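Outer membrane protein YopM (Yersinia pestis, PDB 1JL5) probably acts as a secreted effector that alters host cell physiology and promotes bacterial survival and, as a leucine-rich repeat protein, forms a hollow cylindrical homotetramer. Local coordinates at residues L362-Y366 against N367-E371; L136-N140 against N141-K145. One frame throughout, in Å; residues are numbered along the deposited sequence.

Contact 1. Residues L362-Y366 against N367-E371; sequences LHVEY and NPLRE
Between Val364 and Leu369 the backbone leaves its strand and bends round, passing through a left-handed conformation at Tyr366 and an inverse gamma turn centred on Pro368. The side chain of Asn367 bridges the inside of this bend: its ND2 donates to the backbone O of Val364 over 2.9 Å, and the bond is nearly straight at 172°. The acceptor lies almost in the amide plane of Asn367, whereas ND2 sits well above the carbonyl plane of Val364 and off its lone pairs. The same amide also spans the gap to the preceding turn of the chain, ND2 giving a bond to Ala344 O and OD1 accepting one from Leu349 N. Three bonds thus fix the rotation of a buried amide. This is the asparagine ladder of a leucine-rich repeat, in which an asparagine in the bend a few residues after the short strand ties its own loop to that of the neighbouring coil. Beside it the apolar core begins. With CG1 opposite the backbone N (chi1 178°), Val364 brings that methyl to 3.7 Å from CD2 of Leu369, the two side chains crossing at about a right angle. Leu369 sets off toward residues 362-366. Tyr366 starts out away from residues 367-371 and its ring stacks with that of Phe346, while Glu365 forms a salt bridge with Arg383.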
# COMPACT_ATOMS: atom_id res chain seq x y z
N LEU A 362 -10.74 -6.13 13.08
CA LEU A 362 -11.61 -6.86 12.20
C LEU A 362 -11.35 -6.39 10.78
O LEU A 362 -11.74 -5.29 10.41
CB LEU A 362 -13.07 -6.62 12.54
CG LEU A 362 -14.00 -7.39 11.60
CD1 LEU A 362 -13.78 -8.88 11.81
CD2 LEU A 362 -15.44 -7.02 11.86
N HIS A 363 -10.66 -7.22 10.01
CA HIS A 363 -10.40 -6.90 8.61
C HIS A 363 -11.08 -8.00 7.84
O HIS A 363 -10.54 -9.10 7.70
CB HIS A 363 -8.90 -6.90 8.32
CG HIS A 363 -8.19 -5.72 8.90
ND1 HIS A 363 -6.84 -5.51 8.74
CD2 HIS A 363 -8.64 -4.68 9.64
CE1 HIS A 363 -6.49 -4.40 9.36
NE2 HIS A 363 -7.56 -3.88 9.92
N VAL A 364 -12.29 -7.72 7.37
CA VAL A 364 -13.07 -8.69 6.62
C VAL A 364 -13.43 -8.06 5.29
O VAL A 364 -14.44 -8.39 4.66
CB VAL A 364 -14.32 -9.09 7.41
CG1 VAL A 364 -15.15 -10.07 6.60
CG2 VAL A 364 -13.90 -9.74 8.71
N GLU A 365 -12.57 -7.14 4.88
CA GLU A 365 -12.68 -6.43 3.63
C GLU A 365 -12.81 -7.42 2.48
O GLU A 365 -12.20 -8.49 2.50
CB GLU A 365 -11.42 -5.58 3.44
CG GLU A 365 -10.38 -5.86 4.53
CD GLU A 365 -9.03 -5.23 4.28
OE1 GLU A 365 -8.99 -4.00 4.00
OE2 GLU A 365 -8.02 -5.95 4.36
N TYR A 366 -13.61 -7.08 1.48
CA TYR A 366 -13.77 -7.92 0.31
C TYR A 366 -14.27 -9.32 0.60
O TYR A 366 -13.57 -10.32 0.42
CB TYR A 366 -12.45 -7.97 -0.44
CG TYR A 366 -11.96 -6.58 -0.76
CD1 TYR A 366 -12.63 -5.79 -1.70
CD2 TYR A 366 -10.87 -6.04 -0.10
CE1 TYR A 366 -12.21 -4.50 -1.97
CE2 TYR A 366 -10.44 -4.74 -0.36
CZ TYR A 366 -11.12 -3.97 -1.30
OH TYR A 366 -10.71 -2.69 -1.57
N ASN A 367 -15.50 -9.36 1.08
CA ASN A 367 -16.20 -10.58 1.38
C ASN A 367 -17.61 -10.22 0.95
O ASN A 367 -18.04 -9.08 1.15
CB ASN A 367 -16.16 -10.89 2.87
CG ASN A 367 -14.99 -11.76 3.25
OD1 ASN A 367 -14.97 -12.95 2.95
ND2 ASN A 367 -14.01 -11.17 3.92
N PRO A 368 -18.33 -11.15 0.32
CA PRO A 368 -19.69 -10.85 -0.11
C PRO A 368 -20.59 -10.84 1.11
O PRO A 368 -21.58 -11.56 1.19
CB PRO A 368 -20.01 -12.00 -1.06
CG PRO A 368 -19.27 -13.13 -0.44
CD PRO A 368 -17.93 -12.50 -0.11
N LEU A 369 -20.22 -10.02 2.09
CA LEU A 369 -20.96 -9.89 3.33
C LEU A 369 -22.35 -9.33 3.05
O LEU A 369 -22.50 -8.25 2.48
CB LEU A 369 -20.21 -8.95 4.28
CG LEU A 369 -19.40 -9.55 5.43
CD1 LEU A 369 -18.69 -10.81 5.00
CD2 LEU A 369 -18.41 -8.50 5.91
N ARG A 370 -23.37 -10.08 3.46
CA ARG A 370 -24.75 -9.64 3.27
C ARG A 370 -24.97 -8.45 4.20
O ARG A 370 -25.84 -7.62 3.98
CB ARG A 370 -25.70 -10.78 3.63
CG ARG A 370 -25.41 -12.04 2.84
CD ARG A 370 -26.29 -13.21 3.23
NE ARG A 370 -25.91 -14.42 2.49
CZ ARG A 370 -25.92 -14.51 1.16
NH1 ARG A 370 -26.29 -13.47 0.43
NH2 ARG A 370 -25.54 -15.63 0.57
N GLU A 371 -24.14 -8.37 5.23
CA GLU A 371 -24.21 -7.30 6.22
C GLU A 371 -22.97 -7.36 7.09
O GLU A 371 -22.35 -8.42 7.23
CB GLU A 371 -25.45 -7.49 7.09
CG GLU A 371 -25.38 -8.74 7.96
CD GLU A 371 -26.67 -9.00 8.71
OE1 GLU A 371 -27.18 -8.07 9.36
OE2 GLU A 371 -27.17 -10.15 8.65

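Contact 2. Residues L136-N140 against N141-K145; sequences LGVSN and NQLEK
Asn141 and Val138 bury the most surface where the chain turns out of strand 135-137, and they meet through one hydrogen bond that is fairly straight at the hydrogen. ND2 of Asn141 donates to the backbone O of Val138 at 2.9 Å, with an angle of 164° at the hydrogen. The acceptor O of Val138 lies close to the amide plane of Asn141, while ND2 stands well above the carbonyl plane of Val138, so the bond is steeply tilted on the acceptor side. Behind this lies the placement of CG, which stands opposite the carbonyl carbon and next to the backbone N (chi1 -88°), folding the amide back into the bend. ND2 also comes within 3.0 Å of Ser139 O.

Both ends of the amide have further partners on the preceding coil: ND2 donates to Val118 O, and OD1 accepts from Leu123 N. On the following coil, Asn163 completes the pattern by donating to Val138 O and accepting from Leu143 N. The carbonyl of Val138 therefore receives two side-chain amides, so asparagines of successive coils meet Val138 O and Leu143 N.

Asn140 supplies the outer bend. Its left-handed backbone helps turn the chain out of the strand direction, and its CB rests 3.7 Å from the N of Asn141 while its side chain starts out away from residues 141-145. Beside the amide, Leu143 closes the apolar side: its CD1 presses on CG2 of Val138 at 3.2 Å, tighter than usual for two methyls, and reaches CB of Val138 at 3.6 Å, the side chains crossing nearly perpendicularly. A strand followed by an inward valine, a turn, and a buried asparagine and leucine is the signature of the leucine-rich repeat, here LRR 4, with Asn141 as one rung of its asparagine ladder.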
# COMPACT_ATOMS: atom_id res chain seq x y z
N LEU A 136 30.26 -12.03 17.32
CA LEU A 136 30.73 -11.60 16.01
C LEU A 136 29.54 -11.00 15.27
O LEU A 136 28.78 -11.71 14.61
CB LEU A 136 31.28 -12.78 15.22
CG LEU A 136 31.75 -12.44 13.80
CD1 LEU A 136 32.85 -11.40 13.86
CD2 LEU A 136 32.23 -13.70 13.11
N GLY A 137 29.38 -9.69 15.41
CA GLY A 137 28.29 -9.00 14.75
C GLY A 137 28.82 -8.29 13.52
O GLY A 137 29.36 -7.19 13.61
N VAL A 138 28.65 -8.93 12.36
CA VAL A 138 29.12 -8.36 11.11
C VAL A 138 28.02 -8.40 10.06
O VAL A 138 28.28 -8.51 8.87
CB VAL A 138 30.32 -9.14 10.57
CG1 VAL A 138 31.50 -9.00 11.52
CG2 VAL A 138 29.94 -10.61 10.42
N SER A 139 26.78 -8.31 10.52
CA SER A 139 25.67 -8.33 9.60
C SER A 139 25.72 -7.09 8.74
O SER A 139 26.37 -6.10 9.10
CB SER A 139 24.34 -8.37 10.35
OG SER A 139 24.14 -7.16 11.06
N ASN A 140 25.05 -7.14 7.60
CA ASN A 140 25.00 -6.00 6.71
C ASN A 140 26.38 -5.49 6.34
O ASN A 140 26.73 -4.34 6.60
CB ASN A 140 24.18 -4.89 7.36
CG ASN A 140 22.78 -5.34 7.65
OD1 ASN A 140 22.06 -5.78 6.76
ND2 ASN A 140 22.36 -5.22 8.91
N ASN A 141 27.15 -6.37 5.74
CA ASN A 141 28.47 -6.02 5.28
C ASN A 141 28.58 -6.66 3.92
O ASN A 141 27.57 -7.02 3.32
CB ASN A 141 29.53 -6.55 6.24
CG ASN A 141 29.83 -5.56 7.35
OD1 ASN A 141 30.47 -4.54 7.11
ND2 ASN A 141 29.34 -5.83 8.55
N GLN A 142 29.80 -6.80 3.42
CA GLN A 142 29.98 -7.40 2.12
C GLN A 142 30.92 -8.57 2.26
O GLN A 142 31.70 -8.87 1.35
CB GLN A 142 30.56 -6.36 1.16
CG GLN A 142 29.60 -5.22 0.87
CD GLN A 142 30.29 -4.04 0.24
OE1 GLN A 142 31.01 -4.17 -0.75
NE2 GLN A 142 30.08 -2.86 0.82
N LEU A 143 30.84 -9.24 3.40
CA LEU A 143 31.69 -10.38 3.65
C LEU A 143 31.46 -11.42 2.58
O LEU A 143 30.34 -11.88 2.38
CB LEU A 143 31.40 -10.95 5.03
CG LEU A 143 31.63 -9.97 6.18
CD1 LEU A 143 31.33 -10.65 7.49
CD2 LEU A 143 33.08 -9.47 6.15
N GLU A 144 32.53 -11.77 1.87
CA GLU A 144 32.45 -12.75 0.81
C GLU A 144 32.70 -14.10 1.45
O GLU A 144 32.24 -15.13 0.97
CB GLU A 144 33.53 -12.47 -0.23
CG GLU A 144 33.67 -11.00 -0.55
CD GLU A 144 33.34 -10.68 -1.98
OE1 GLU A 144 32.25 -11.09 -2.44
OE2 GLU A 144 34.16 -10.01 -2.64
N LYS A 145 33.44 -14.07 2.54
CA LYS A 145 33.77 -15.27 3.28
C LYS A 145 34.07 -14.86 4.70
O LYS A 145 34.33 -13.70 4.99
CB LYS A 145 34.98 -15.98 2.65
CG LYS A 145 36.21 -15.11 2.50
CD LYS A 145 37.29 -15.82 1.69
CE LYS A 145 38.47 -14.90 1.40
NZ LYS A 145 39.52 -15.54 0.55

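How the contacts relate
The two contacts are equivalent bends in different repeats, LRR 4 for contact 2 and LRR 15 for contact 1, alike in the asparagine and its bond to the valine carbonyl, though only contact 1 has an inverse gamma turn. Their centres lie 46 Å apart, on opposite sides of the chain's centre. Contact 2 is the more buried, with ladder partners on both neighbouring coils; contact 1, near the last strand, 381-385, is only partly buried and its outer position carries a stacked tyrosine in place of an asparagine. Their valines differ in rotamer, and the apolar pair is looser in contact 1. Another subunit packs on Arg370 of contact 1, whereas no other chain touches contact 2.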